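Local coordinates for glyoxylate-induced Protein (Pseudomonas aeruginosa, PDB 1SQ4) that is of unknown function but has a two-barrel cupin fold and may act as a ureidoglycine aminohydrolase, at residues 94-99 with 112-117; 152-157 with 187-192; 174-179 with 194-199; 211-216 with 239-244. All coordinates share one frame; numbering follows the deposited sequence.

Contact 1 of 4, residues 94-99 with 112-117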
loop_
_atom_site.group_PDB
_atom_site.type_symbol
_atom_site.label_atom_id
_atom_site.label_comp_id
_atom_site.label_asym_id
_atom_site.label_seq_id
_atom_site.Cartn_x
_atom_site.Cartn_y
_atom_site.Cartn_z
ATOM N N LEU A 94 -23.446 26.195 22.273
ATOM C CA LEU A 94 -23.166 27.299 21.364
ATOM C C LEU A 94 -21.852 27.924 21.787
ATOM O O LEU A 94 -21.628 28.202 22.970
ATOM C CB LEU A 94 -24.294 28.339 21.421
ATOM C CG LEU A 94 -25.384 28.368 20.339
ATOM C CD1 LEU A 94 -25.906 26.984 20.039
ATOM C CD2 LEU A 94 -26.510 29.273 20.799
ATOM N N PHE A 95 -20.978 28.141 20.815
ATOM C CA PHE A 95 -19.680 28.724 21.091
ATOM C C PHE A 95 -19.347 29.782 20.060
ATOM O O PHE A 95 -18.931 29.463 18.943
ATOM C CB PHE A 95 -18.609 27.640 21.059
ATOM C CG PHE A 95 -17.241 28.145 21.369
ATOM C CD1 PHE A 95 -16.933 28.593 22.647
ATOM C CD2 PHE A 95 -16.273 28.222 20.374
ATOM C CE1 PHE A 95 -15.681 29.102 22.929
ATOM C CE2 PHE A 95 -15.012 28.732 20.651
ATOM C CZ PHE A 95 -14.714 29.178 21.928
ATOM N N VAL A 96 -19.502 31.046 20.431
ATOM C CA VAL A 96 -19.228 32.119 19.490
ATOM C C VAL A 96 -17.739 32.379 19.300
ATOM O O VAL A 96 -16.985 32.483 20.266
ATOM C CB VAL A 96 -19.941 33.406 19.922
ATOM C CG1 VAL A 96 -19.599 33.701 21.349
ATOM C CG2 VAL A 96 -19.539 34.561 19.016
ATOM N N VAL A 97 -17.330 32.480 18.039
ATOM C CA VAL A 97 -15.933 32.722 17.711
ATOM C C VAL A 97 -15.684 34.101 17.112
ATOM O O VAL A 97 -14.550 34.575 17.085
ATOM C CB VAL A 97 -15.389 31.658 16.736
ATOM C CG1 VAL A 97 -15.362 30.308 17.413
ATOM C CG2 VAL A 97 -16.242 31.609 15.486
ATOM N N GLU A 98 -16.730 34.754 16.628
ATOM C CA GLU A 98 -16.554 36.076 16.054
ATOM C C GLU A 98 -17.866 36.803 16.081
ATOM O O GLU A 98 -18.905 36.237 15.738
ATOM C CB GLU A 98 -16.065 35.971 14.623
ATOM C CG GLU A 98 -15.522 37.247 14.046
ATOM C CD GLU A 98 -15.006 37.022 12.651
ATOM O OE1 GLU A 98 -15.809 37.123 11.703
ATOM O OE2 GLU A 98 -13.804 36.706 12.502
ATOM N N GLY A 99 -17.811 38.064 16.499
ATOM C CA GLY A 99 -19.012 38.873 16.582
ATOM C C GLY A 99 -19.729 38.719 17.912
ATOM O O GLY A 99 -19.194 38.142 18.861
HETATM N N MSE A 112 -23.716 37.375 24.167
HETATM C CA MSE A 112 -22.521 36.550 24.031
HETATM C C MSE A 112 -21.448 37.182 23.151
HETATM O O MSE A 112 -21.703 37.538 22.004
HETATM C CB MSE A 112 -22.892 35.182 23.455
HETATM C CG MSE A 112 -24.087 34.540 24.112
HETATM SE SE MSE A 112 -24.199 32.638 23.797
HETATM C CE MSE A 112 -25.210 32.667 22.163
ATOM N N GLN A 113 -20.246 37.314 23.697
ATOM C CA GLN A 113 -19.121 37.881 22.963
ATOM C C GLN A 113 -18.255 36.722 22.496
ATOM O O GLN A 113 -18.414 35.595 22.961
ATOM C CB GLN A 113 -18.300 38.779 23.877
ATOM C CG GLN A 113 -19.080 39.934 24.475
ATOM C CD GLN A 113 -19.599 40.872 23.412
ATOM O OE1 GLN A 113 -18.856 41.269 22.499
ATOM N NE2 GLN A 113 -20.875 41.251 23.522
ATOM N N PRO A 114 -17.331 36.971 21.558
ATOM C CA PRO A 114 -16.501 35.845 21.123
ATOM C C PRO A 114 -15.888 35.203 22.366
ATOM O O PRO A 114 -15.346 35.893 23.237
ATOM C CB PRO A 114 -15.473 36.512 20.218
ATOM C CG PRO A 114 -16.285 37.606 19.583
ATOM C CD PRO A 114 -17.018 38.182 20.783
ATOM N N GLY A 115 -16.009 33.882 22.446
ATOM C CA GLY A 115 -15.512 33.143 23.588
ATOM C C GLY A 115 -16.705 32.657 24.394
ATOM O O GLY A 115 -16.584 31.772 25.242
ATOM N N GLY A 116 -17.871 33.235 24.104
ATOM C CA GLY A 116 -19.095 32.875 24.803
ATOM C C GLY A 116 -19.510 31.428 24.645
ATOM O O GLY A 116 -19.619 30.924 23.529
ATOM N N TYR A 117 -19.764 30.764 25.767
ATOM C CA TYR A 117 -20.157 29.351 25.766
ATOM C C TYR A 117 -21.564 29.187 26.339
ATOM O O TYR A 117 -21.872 29.697 27.408
ATOM C CB TYR A 117 -19.147 28.564 26.609
ATOM C CG TYR A 117 -19.249 27.047 26.583
ATOM C CD1 TYR A 117 -18.344 26.282 25.848
ATOM C CD2 TYR A 117 -20.166 26.379 27.389
ATOM C CE1 TYR A 117 -18.333 24.891 25.928
ATOM C CE2 TYR A 117 -20.168 24.992 27.477
ATOM C CZ TYR A 117 -19.243 24.250 26.748
ATOM O OH TYR A 117 -19.221 22.877 26.884
#
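In the N-terminal cupin barrel, Val96 on strand 90-98 holds the type II turn Gln113-Gly116 that leads into strand 116-120. Gly115 N donates to Val96 O at 2.8 Å, nearly straight at 171°, and Val96 N returns a bond to Gly116 O at 3.1 Å, in the carbonyl plane. One step on, Phe95 and Tyr117 form an antiparallel non-hydrogen-bonded pair. With CG anti to the backbone N (chi1 -178°), the Phe95 ring reaches back to the turn, where CE1 lies 3.6 Å from Gly115 O, while CD1 meets Tyr117 CD1 at 4.2 Å. Leu94 and Val96 point to the other side, where Leu94 CD2 touches Met112 CE at 3.9 Å, the two side chains crossing at about a right angle. Phe138 of strand 136-144 packs against Leu94 and Val96. Further along strand 90-98, Val97 and Glu98 both face Arg137 in a classic beta bulge, and Glu98 forms a salt bridge with Arg137. Gly115 and Gly116, at the end of the type II turn, fall where the second conserved cupin sequence motif usually begins.

Contact 2 of 4, residues 152-157 with 187-192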
loop_
_atom_site.group_PDB
_atom_site.type_symbol
_atom_site.label_atom_id
_atom_site.label_comp_id
_atom_site.label_asym_id
_atom_site.label_seq_id
_atom_site.Cartn_x
_atom_site.Cartn_y
_atom_site.Cartn_z
ATOM N N PRO A 152 -31.785 13.765 36.837
ATOM C CA PRO A 152 -32.506 14.899 36.258
ATOM C C PRO A 152 -31.761 15.537 35.095
ATOM O O PRO A 152 -30.534 15.468 35.018
ATOM C CB PRO A 152 -32.641 15.847 37.442
ATOM C CG PRO A 152 -31.382 15.581 38.211
ATOM C CD PRO A 152 -31.313 14.084 38.197
ATOM N N LEU A 153 -32.506 16.160 34.190
ATOM C CA LEU A 153 -31.908 16.829 33.033
ATOM C C LEU A 153 -30.922 17.893 33.466
ATOM O O LEU A 153 -31.083 18.520 34.517
ATOM C CB LEU A 153 -32.975 17.510 32.200
ATOM C CG LEU A 153 -34.074 16.661 31.597
ATOM C CD1 LEU A 153 -35.213 17.578 31.238
ATOM C CD2 LEU A 153 -33.566 15.909 30.380
ATOM N N PRO A 154 -29.893 18.126 32.651
ATOM C CA PRO A 154 -28.888 19.135 32.976
ATOM C C PRO A 154 -29.484 20.519 32.818
ATOM O O PRO A 154 -30.331 20.744 31.950
ATOM C CB PRO A 154 -27.780 18.846 31.977
ATOM C CG PRO A 154 -28.528 18.335 30.800
ATOM C CD PRO A 154 -29.552 17.417 31.412
ATOM N N GLU A 155 -29.063 21.444 33.674
ATOM C CA GLU A 155 -29.572 22.812 33.617
ATOM C C GLU A 155 -28.690 23.668 32.731
ATOM O O GLU A 155 -27.477 23.491 32.696
ATOM C CB GLU A 155 -29.659 23.410 35.025
ATOM C CG GLU A 155 -30.941 23.022 35.771
ATOM C CD GLU A 155 -30.805 23.139 37.280
ATOM O OE1 GLU A 155 -29.825 22.584 37.840
ATOM O OE2 GLU A 155 -31.683 23.770 37.915
ATOM N N ALA A 156 -29.323 24.581 32.003
ATOM C CA ALA A 156 -28.626 25.484 31.102
ATOM C C ALA A 156 -27.715 26.420 31.864
ATOM O O ALA A 156 -27.757 26.496 33.087
ATOM C CB ALA A 156 -29.620 26.296 30.310
ATOM N N PHE A 157 -26.876 27.124 31.121
ATOM C CA PHE A 157 -25.966 28.084 31.699
ATOM C C PHE A 157 -25.177 28.728 30.571
ATOM O O PHE A 157 -25.050 28.159 29.486
ATOM C CB PHE A 157 -25.059 27.404 32.733
ATOM C CG PHE A 157 -24.196 26.317 32.178
ATOM C CD1 PHE A 157 -22.999 26.628 31.553
ATOM C CD2 PHE A 157 -24.584 24.985 32.266
ATOM C CE1 PHE A 157 -22.195 25.637 31.027
ATOM C CE2 PHE A 157 -23.785 23.976 31.741
ATOM C CZ PHE A 157 -22.590 24.307 31.117
HETATM N N MSE A 187 -23.323 13.725 36.702
HETATM C CA MSE A 187 -23.870 12.668 35.889
HETATM C C MSE A 187 -25.076 13.066 35.055
HETATM O O MSE A 187 -25.600 12.261 34.301
HETATM C CB MSE A 187 -24.211 11.475 36.779
HETATM C CG MSE A 187 -23.557 10.183 36.323
HETATM SE SE MSE A 187 -21.618 10.320 36.119
HETATM C CE MSE A 187 -21.129 9.320 37.705
ATOM N N ARG A 188 -25.520 14.309 35.189
ATOM C CA ARG A 188 -26.663 14.782 34.425
ATOM C C ARG A 188 -26.242 15.052 32.986
ATOM O O ARG A 188 -27.048 14.936 32.067
ATOM C CB ARG A 188 -27.224 16.052 35.053
ATOM C CG ARG A 188 -27.860 15.838 36.414
ATOM C CD ARG A 188 -28.456 17.145 36.927
ATOM N NE ARG A 188 -27.407 18.137 37.147
ATOM C CZ ARG A 188 -27.611 19.445 37.259
ATOM N NH1 ARG A 188 -28.839 19.943 37.171
ATOM N NH2 ARG A 188 -26.576 20.253 37.458
ATOM N N HIS A 189 -24.979 15.417 32.788
ATOM C CA HIS A 189 -24.480 15.671 31.448
ATOM C C HIS A 189 -23.976 14.408 30.816
ATOM O O HIS A 189 -23.232 13.642 31.436
ATOM C CB HIS A 189 -23.339 16.669 31.453
ATOM C CG HIS A 189 -23.788 18.084 31.423
ATOM N ND1 HIS A 189 -23.961 18.831 32.564
ATOM C CD2 HIS A 189 -24.161 18.878 30.393
ATOM C CE1 HIS A 189 -24.421 20.024 32.241
ATOM N NE2 HIS A 189 -24.554 20.076 30.925
ATOM N N ASP A 190 -24.369 14.199 29.566
ATOM C CA ASP A 190 -23.944 13.016 28.843
ATOM C C ASP A 190 -22.971 13.383 27.730
ATOM O O ASP A 190 -22.668 12.578 26.853
ATOM C CB ASP A 190 -25.169 12.258 28.305
ATOM C CG ASP A 190 -25.884 12.987 27.181
ATOM O OD1 ASP A 190 -25.739 14.218 27.048
ATOM O OD2 ASP A 190 -26.620 12.311 26.430
HETATM N N MSE A 191 -22.466 14.606 27.785
HETATM C CA MSE A 191 -21.519 15.064 26.784
HETATM C C MSE A 191 -20.714 16.233 27.317
HETATM O O MSE A 191 -21.210 17.047 28.099
HETATM C CB MSE A 191 -22.237 15.521 25.518
HETATM C CG MSE A 191 -22.915 16.869 25.661
HETATM SE SE MSE A 191 -23.288 17.643 23.937
HETATM C CE MSE A 191 -24.386 19.152 24.485
ATOM N N HIS A 192 -19.467 16.315 26.882
ATOM C CA HIS A 192 -18.611 17.401 27.293
ATOM C C HIS A 192 -18.083 18.069 26.033
ATOM O O HIS A 192 -17.787 17.408 25.037
ATOM C CB HIS A 192 -17.431 16.883 28.122
ATOM C CG HIS A 192 -17.807 16.356 29.476
ATOM N ND1 HIS A 192 -16.997 15.475 30.169
ATOM C CD2 HIS A 192 -18.855 16.616 30.287
ATOM C CE1 HIS A 192 -17.536 15.225 31.347
ATOM N NE2 HIS A 192 -18.663 15.903 31.450
#
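Two irregular chains pass each other here without pairing as strands, their closest CA atoms being those of Pro154 and Arg188 at 5.1 Å. In this double cupin fold, segment 152-157 belongs to the link that follows strand 136-144 and leads into strand 157-160, and segment 187-192 runs into strand 191-198. Arg188 spans the outer half of the contact. Its aliphatic part crosses the Pro152 ring at about a right angle, with CD 3.6 Å from Pro152 CG, and the chain then bends at chi3 (-64°) to bring the guanidinium over Pro154 CA, which lies against one face. At the edge of that group NH1 donates to Glu155 OE1 at 2.9 Å in a salt bridge; the oxygen lies near the guanidinium plane but is met on its anti side, well out of the carboxylate plane, and the two planes stand 75° apart. Asp186 takes NE of the same arginine, so two acids share its charge and help to fix its rotation. Deeper in, Arg188 O receives a hydrogen bond from Tyr145 OH beside the Pro154 ring, whose CD is 3.6 Å from that oxygen. Behind them the His189 ring lies against both Pro154 and Phe157, and Phe119 of strand 116-120 meets it edge-to-face. The imidazole offers its CE1 to the edge of the Phe157 ring, 4.0 Å from CE2. One face of the same imidazole takes a CH-pi contact from Pro154 CB, which stands 3.6 Å from the ring centroid and 15° off the normal.

Contact 3 of 4, residues 174-179 with 194-199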
loop_
_atom_site.group_PDB
_atom_site.type_symbol
_atom_site.label_atom_id
_atom_site.label_comp_id
_atom_site.label_asym_id
_atom_site.label_seq_id
_atom_site.Cartn_x
_atom_site.Cartn_y
_atom_site.Cartn_z
ATOM N N GLY A 174 3.401 21.512 32.982
ATOM C CA GLY A 174 2.270 22.421 32.871
ATOM C C GLY A 174 2.099 23.086 31.511
ATOM O O GLY A 174 1.533 24.178 31.422
ATOM N N ARG A 175 2.585 22.429 30.458
ATOM C CA ARG A 175 2.490 22.932 29.084
ATOM C C ARG A 175 1.228 22.406 28.394
ATOM O O ARG A 175 1.028 22.620 27.199
ATOM C CB ARG A 175 3.706 22.478 28.264
ATOM C CG ARG A 175 4.883 23.445 28.176
ATOM C CD ARG A 175 5.494 23.784 29.533
ATOM N NE ARG A 175 6.833 24.356 29.385
ATOM C CZ ARG A 175 7.110 25.494 28.750
ATOM N NH1 ARG A 175 6.138 26.211 28.197
ATOM N NH2 ARG A 175 8.374 25.894 28.639
ATOM N N TRP A 176 0.382 21.712 29.143
ATOM C CA TRP A 176 -0.830 21.139 28.584
ATOM C C TRP A 176 -1.919 21.236 29.644
ATOM O O TRP A 176 -1.709 20.863 30.795
ATOM C CB TRP A 176 -0.540 19.685 28.193
ATOM C CG TRP A 176 -1.667 18.951 27.572
ATOM C CD1 TRP A 176 -2.609 19.458 26.731
ATOM C CD2 TRP A 176 -1.972 17.560 27.724
ATOM N NE1 TRP A 176 -3.490 18.470 26.351
ATOM C CE2 TRP A 176 -3.121 17.296 26.947
ATOM C CE3 TRP A 176 -1.388 16.512 28.442
ATOM C CZ2 TRP A 176 -3.699 16.027 26.869
ATOM C CZ3 TRP A 176 -1.964 15.246 28.364
ATOM C CH2 TRP A 176 -3.107 15.017 27.585
ATOM N N SER A 177 -3.079 21.756 29.261
ATOM C CA SER A 177 -4.181 21.926 30.196
ATOM C C SER A 177 -5.502 21.779 29.466
ATOM O O SER A 177 -5.525 21.670 28.247
ATOM C CB SER A 177 -4.109 23.309 30.820
ATOM O OG SER A 177 -4.210 24.294 29.805
ATOM N N THR A 178 -6.600 21.812 30.213
ATOM C CA THR A 178 -7.920 21.665 29.626
ATOM C C THR A 178 -8.919 22.578 30.327
ATOM O O THR A 178 -8.907 22.694 31.555
ATOM C CB THR A 178 -8.427 20.213 29.778
ATOM O OG1 THR A 178 -7.489 19.313 29.185
ATOM C CG2 THR A 178 -9.777 20.043 29.114
ATOM N N THR A 179 -9.785 23.230 29.557
ATOM C CA THR A 179 -10.792 24.081 30.158
ATOM C C THR A 179 -12.131 23.368 30.037
ATOM O O THR A 179 -12.562 23.030 28.941
ATOM C CB THR A 179 -10.873 25.439 29.466
ATOM O OG1 THR A 179 -12.191 25.622 28.926
ATOM C CG2 THR A 179 -9.841 25.530 28.361
ATOM N N ASN A 194 -15.180 20.716 25.647
ATOM C CA ASN A 194 -14.131 21.506 26.304
ATOM C C ASN A 194 -13.166 22.058 25.266
ATOM O O ASN A 194 -13.380 21.911 24.069
ATOM C CB ASN A 194 -13.322 20.653 27.285
ATOM C CG ASN A 194 -14.190 19.739 28.129
ATOM O OD1 ASN A 194 -15.114 20.191 28.819
ATOM N ND2 ASN A 194 -13.887 18.443 28.094
ATOM N N ILE A 195 -12.110 22.706 25.744
ATOM C CA ILE A 195 -11.079 23.245 24.879
ATOM C C ILE A 195 -9.750 22.764 25.432
ATOM O O ILE A 195 -9.433 23.003 26.597
ATOM C CB ILE A 195 -11.070 24.769 24.863
ATOM C CG1 ILE A 195 -12.454 25.289 24.507
ATOM C CG2 ILE A 195 -10.038 25.268 23.831
ATOM C CD1 ILE A 195 -12.536 26.798 24.462
ATOM N N VAL A 196 -8.986 22.062 24.603
ATOM C CA VAL A 196 -7.694 21.548 25.021
ATOM C C VAL A 196 -6.644 22.610 24.695
ATOM O O VAL A 196 -6.576 23.093 23.571
ATOM C CB VAL A 196 -7.383 20.245 24.286
ATOM C CG1 VAL A 196 -6.094 19.638 24.812
ATOM C CG2 VAL A 196 -8.543 19.290 24.451
ATOM N N ASN A 197 -5.842 22.975 25.689
ATOM C CA ASN A 197 -4.814 23.986 25.518
ATOM C C ASN A 197 -3.395 23.436 25.571
ATOM O O ASN A 197 -3.007 22.781 26.542
ATOM C CB ASN A 197 -4.941 25.045 26.599
ATOM C CG ASN A 197 -6.360 25.407 26.886
ATOM O OD1 ASN A 197 -7.100 25.830 26.000
ATOM N ND2 ASN A 197 -6.760 25.242 28.134
ATOM N N PHE A 198 -2.627 23.730 24.524
ATOM C CA PHE A 198 -1.235 23.308 24.426
ATOM C C PHE A 198 -0.320 24.529 24.354
ATOM O O PHE A 198 -0.422 25.347 23.434
ATOM C CB PHE A 198 -0.991 22.463 23.173
ATOM C CG PHE A 198 -1.551 21.075 23.246
ATOM C CD1 PHE A 198 -2.850 20.807 22.825
ATOM C CD2 PHE A 198 -0.774 20.029 23.724
ATOM C CE1 PHE A 198 -3.365 19.510 22.871
ATOM C CE2 PHE A 198 -1.274 18.729 23.777
ATOM C CZ PHE A 198 -2.573 18.472 23.350
ATOM N N GLU A 199 0.573 24.646 25.330
ATOM C CA GLU A 199 1.535 25.737 25.363
ATOM C C GLU A 199 2.594 25.417 24.318
ATOM O O GLU A 199 2.796 24.256 23.971
ATOM C CB GLU A 199 2.187 25.835 26.742
ATOM C CG GLU A 199 1.316 26.487 27.785
ATOM C CD GLU A 199 1.090 27.960 27.494
ATOM O OE1 GLU A 199 2.081 28.724 27.496
ATOM O OE2 GLU A 199 -0.072 28.355 27.260
#
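Strands 176-179 and 194-198 run antiparallel, their axes approaching to 4.7 Å at 161°, with Ser177-Asn197 and Thr179-Ile195 as hydrogen-bonded pairs and Trp176-Phe198 and Thr178-Val196 as non-hydrogen-bonded ones. Ser177 N to Asn197 O and Asn197 N to Ser177 O are both 2.9 Å, and Glu199 N to Arg175 O continues the pairing past the strand end. On one face Trp176 and Phe198 point the same way and form an offset stack: the five-membered ring and the phenyl ring have centroids 4.1 Å apart and planes 16° from parallel, with Phe198 CE2 over the indole toward its rim. The indole reaches this place with CG anti to the backbone N (chi1 -179°), and its pyrrole edge meets Val196 CG1 in the ring plane. The other face is more polar. Asn197 ND2 donates to Ser177 OG at 3.2 Å, the hydroxyl lying almost exactly in the amide plane, while OD1 of the same amide accepts a bond from Arg259 NE; both ends are thus held and the amide's rotation is fixed. Thr179 CG2 packs on Ile195 CB at 3.8 Å. Beside Thr179, at the end of the hairpin nearer its connecting segment, the side chain of Asn194 lies about 4 Å from a bound thiocyanate ion, probably taken up from the crystallisation liquor. Strand 191-198 is paired on its far side with strand 258-265, and strand 176-179 with the short strand 167-168, so the hairpin lies toward one margin of the C-terminal barrel's large sheet.

Contact 4 of 4, residues 211-216 with 239-244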
loop_
_atom_site.group_PDB
_atom_site.type_symbol
_atom_site.label_atom_id
_atom_site.label_comp_id
_atom_site.label_asym_id
_atom_site.label_seq_id
_atom_site.Cartn_x
_atom_site.Cartn_y
_atom_site.Cartn_z
ATOM N N VAL A 211 -11.332 7.838 24.919
ATOM C CA VAL A 211 -10.999 6.560 24.317
ATOM C C VAL A 211 -11.882 6.258 23.111
ATOM O O VAL A 211 -11.451 5.622 22.156
ATOM C CB VAL A 211 -11.100 5.424 25.376
ATOM C CG1 VAL A 211 -12.555 5.147 25.704
ATOM C CG2 VAL A 211 -10.425 4.185 24.878
HETATM N N MSE A 212 -13.118 6.733 23.149
HETATM C CA MSE A 212 -14.041 6.509 22.051
HETATM C C MSE A 212 -13.925 7.638 21.040
HETATM O O MSE A 212 -13.105 8.535 21.201
HETATM C CB MSE A 212 -15.464 6.391 22.592
HETATM C CG MSE A 212 -15.626 5.235 23.585
HETATM SE SE MSE A 212 -15.400 3.483 22.763
HETATM C CE MSE A 212 -13.591 3.094 23.307
ATOM N N GLU A 213 -14.738 7.589 19.993
ATOM C CA GLU A 213 -14.686 8.607 18.955
ATOM C C GLU A 213 -15.076 9.997 19.443
ATOM O O GLU A 213 -15.919 10.152 20.320
ATOM C CB GLU A 213 -15.583 8.203 17.786
ATOM C CG GLU A 213 -17.010 7.807 18.176
ATOM C CD GLU A 213 -17.126 6.344 18.600
ATOM O OE1 GLU A 213 -16.775 5.452 17.792
ATOM O OE2 GLU A 213 -17.564 6.086 19.740
ATOM N N HIS A 214 -14.434 11.006 18.877
ATOM C CA HIS A 214 -14.728 12.377 19.224
ATOM C C HIS A 214 -14.086 13.315 18.223
ATOM O O HIS A 214 -13.150 12.938 17.515
ATOM C CB HIS A 214 -14.269 12.714 20.641
ATOM C CG HIS A 214 -12.815 12.483 20.888
ATOM N ND1 HIS A 214 -12.269 11.223 20.974
ATOM C CD2 HIS A 214 -11.798 13.349 21.096
ATOM C CE1 HIS A 214 -10.977 11.319 21.224
ATOM N NE2 HIS A 214 -10.665 12.600 21.302
ATOM N N GLY A 215 -14.605 14.537 18.154
ATOM C CA GLY A 215 -14.083 15.497 17.208
ATOM C C GLY A 215 -13.185 16.525 17.837
ATOM O O GLY A 215 -13.274 16.796 19.032
ATOM N N LEU A 216 -12.311 17.089 17.011
ATOM C CA LEU A 216 -11.363 18.116 17.421
ATOM C C LEU A 216 -11.415 19.226 16.398
ATOM O O LEU A 216 -11.318 18.959 15.210
ATOM C CB LEU A 216 -9.947 17.547 17.446
ATOM C CG LEU A 216 -9.484 16.834 18.702
ATOM C CD1 LEU A 216 -10.599 16.022 19.314
ATOM C CD2 LEU A 216 -8.302 15.938 18.342
ATOM N N PHE A 239 -10.145 20.456 11.173
ATOM C CA PHE A 239 -10.940 19.558 11.989
ATOM C C PHE A 239 -10.380 18.138 11.881
ATOM O O PHE A 239 -10.066 17.671 10.784
ATOM C CB PHE A 239 -12.394 19.573 11.508
ATOM C CG PHE A 239 -13.297 18.682 12.302
ATOM C CD1 PHE A 239 -13.625 19.003 13.610
ATOM C CD2 PHE A 239 -13.763 17.489 11.771
ATOM C CE1 PHE A 239 -14.393 18.157 14.379
ATOM C CE2 PHE A 239 -14.536 16.631 12.539
ATOM C CZ PHE A 239 -14.848 16.968 13.849
HETATM N N MSE A 240 -10.245 17.463 13.021
HETATM C CA MSE A 240 -9.750 16.088 13.053
HETATM C C MSE A 240 -10.800 15.215 13.701
HETATM O O MSE A 240 -11.341 15.574 14.742
HETATM C CB MSE A 240 -8.460 15.980 13.874
HETATM C CG MSE A 240 -7.302 16.844 13.391
HETATM SE SE MSE A 240 -5.807 16.823 14.638
HETATM C CE MSE A 240 -6.596 17.720 16.135
ATOM N N TRP A 241 -11.087 14.075 13.089
ATOM C CA TRP A 241 -12.060 13.146 13.641
ATOM C C TRP A 241 -11.380 11.844 13.999
ATOM O O TRP A 241 -10.723 11.239 13.156
ATOM C CB TRP A 241 -13.173 12.860 12.641
ATOM C CG TRP A 241 -14.098 11.798 13.129
ATOM C CD1 TRP A 241 -14.108 10.494 12.764
ATOM C CD2 TRP A 241 -15.093 11.938 14.150
ATOM N NE1 TRP A 241 -15.048 9.803 13.492
ATOM C CE2 TRP A 241 -15.670 10.668 14.347
ATOM C CE3 TRP A 241 -15.555 13.019 14.909
ATOM C CZ2 TRP A 241 -16.674 10.443 15.280
ATOM C CZ3 TRP A 241 -16.551 12.800 15.836
ATOM C CH2 TRP A 241 -17.106 11.523 16.009
ATOM N N LEU A 242 -11.552 11.412 15.246
ATOM C CA LEU A 242 -10.954 10.171 15.734
ATOM C C LEU A 242 -11.976 9.051 15.927
ATOM O O LEU A 242 -13.035 9.271 16.508
ATOM C CB LEU A 242 -10.219 10.432 17.040
ATOM C CG LEU A 242 -8.872 11.130 16.850
ATOM C CD1 LEU A 242 -8.924 12.567 17.308
ATOM C CD2 LEU A 242 -7.826 10.355 17.646
ATOM N N ARG A 243 -11.628 7.850 15.451
ATOM C CA ARG A 243 -12.489 6.664 15.502
ATOM C C ARG A 243 -12.650 5.957 16.838
ATOM O O ARG A 243 -13.771 5.579 17.211
ATOM C CB ARG A 243 -12.030 5.620 14.472
ATOM C CG ARG A 243 -12.809 5.606 13.161
ATOM C CD ARG A 243 -13.751 4.403 13.026
ATOM N NE ARG A 243 -14.586 4.506 11.832
ATOM C CZ ARG A 243 -14.114 4.458 10.590
ATOM N NH1 ARG A 243 -14.937 4.569 9.550
ATOM N NH2 ARG A 243 -12.816 4.281 10.391
ATOM N N ALA A 244 -11.546 5.749 17.541
ATOM C CA ALA A 244 -11.569 5.063 18.833
ATOM C C ALA A 244 -10.230 4.391 19.019
ATOM O O ALA A 244 -9.717 3.732 18.112
ATOM C CB ALA A 244 -12.675 4.020 18.904
#
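The indole of Trp241 lies against the backbone of the neighbouring strand, with His214 O over one face, 3.5 Å above the plane and offset toward the rim, while Glu213 CB approaches CZ2 obliquely at 3.5 Å. The Phe239 ring, whose exact placing is less sure, packs against Gly215, its CZ 3.7 Å from Gly215 CA. At the edge of the His214 ring, close to its plane, sits the carbonyl of Met212; ND1 donates to Met212 O at 2.8 Å, which fixes the turn of the imidazole. The strands are antiparallel, with His214-Leu242 and Leu216-Met240 as hydrogen-bonded pairs; Leu242 N to His214 O is 3.2 Å and nearly along the C=O axis, whereas the return bond from His214 N is more bent at 144°. On the His214 face, Leu216 CD2 packs on Leu242 CD1 at 3.6 Å and also touches the Met240 methyl group. The ring of His210 meets that of His214, and Gln248 touches it too, a grouping consistent with the metal site of ureidoglycine aminohydrolase cupins. Glu213, with CG between the backbone N and the carbonyl carbon (chi1 51°), lies alongside the indole and sends OE2 into a salt bridge with Arg59 of the second subunit. Within the large sheet the pair is central: strand 258-265 borders strand 212-220, strand 30-33 from the N-terminal part of the chain borders strand 239-244, and the second subunit packs at the Val211-Ala244 end.

How the contacts relate
Contact 1 belongs to the first cupin barrel and contact 4 to the second, on opposite sides of the chain's centre with centres about 23 Å apart. Contacts 2 and 3 lie between them in the chain and share strand 191-198, although their own centres are also about 23 Å apart. Contact 1 touches both. Tyr117 CE2 meets Phe157 CE1 of contact 2 at 4.1 Å within contact 1's own sheet, whereas Phe95 CZ reaches across to the other barrel, 4.1 Å from Ile195 CD1 of contact 3, as does Tyr117 OH, bonded to Val193 O. Contacts 3 and 4 use the same sheet, nearest atoms about 6 Å apart; the thiocyanate lies beside contact 3, the possible metal-site histidine in contact 4.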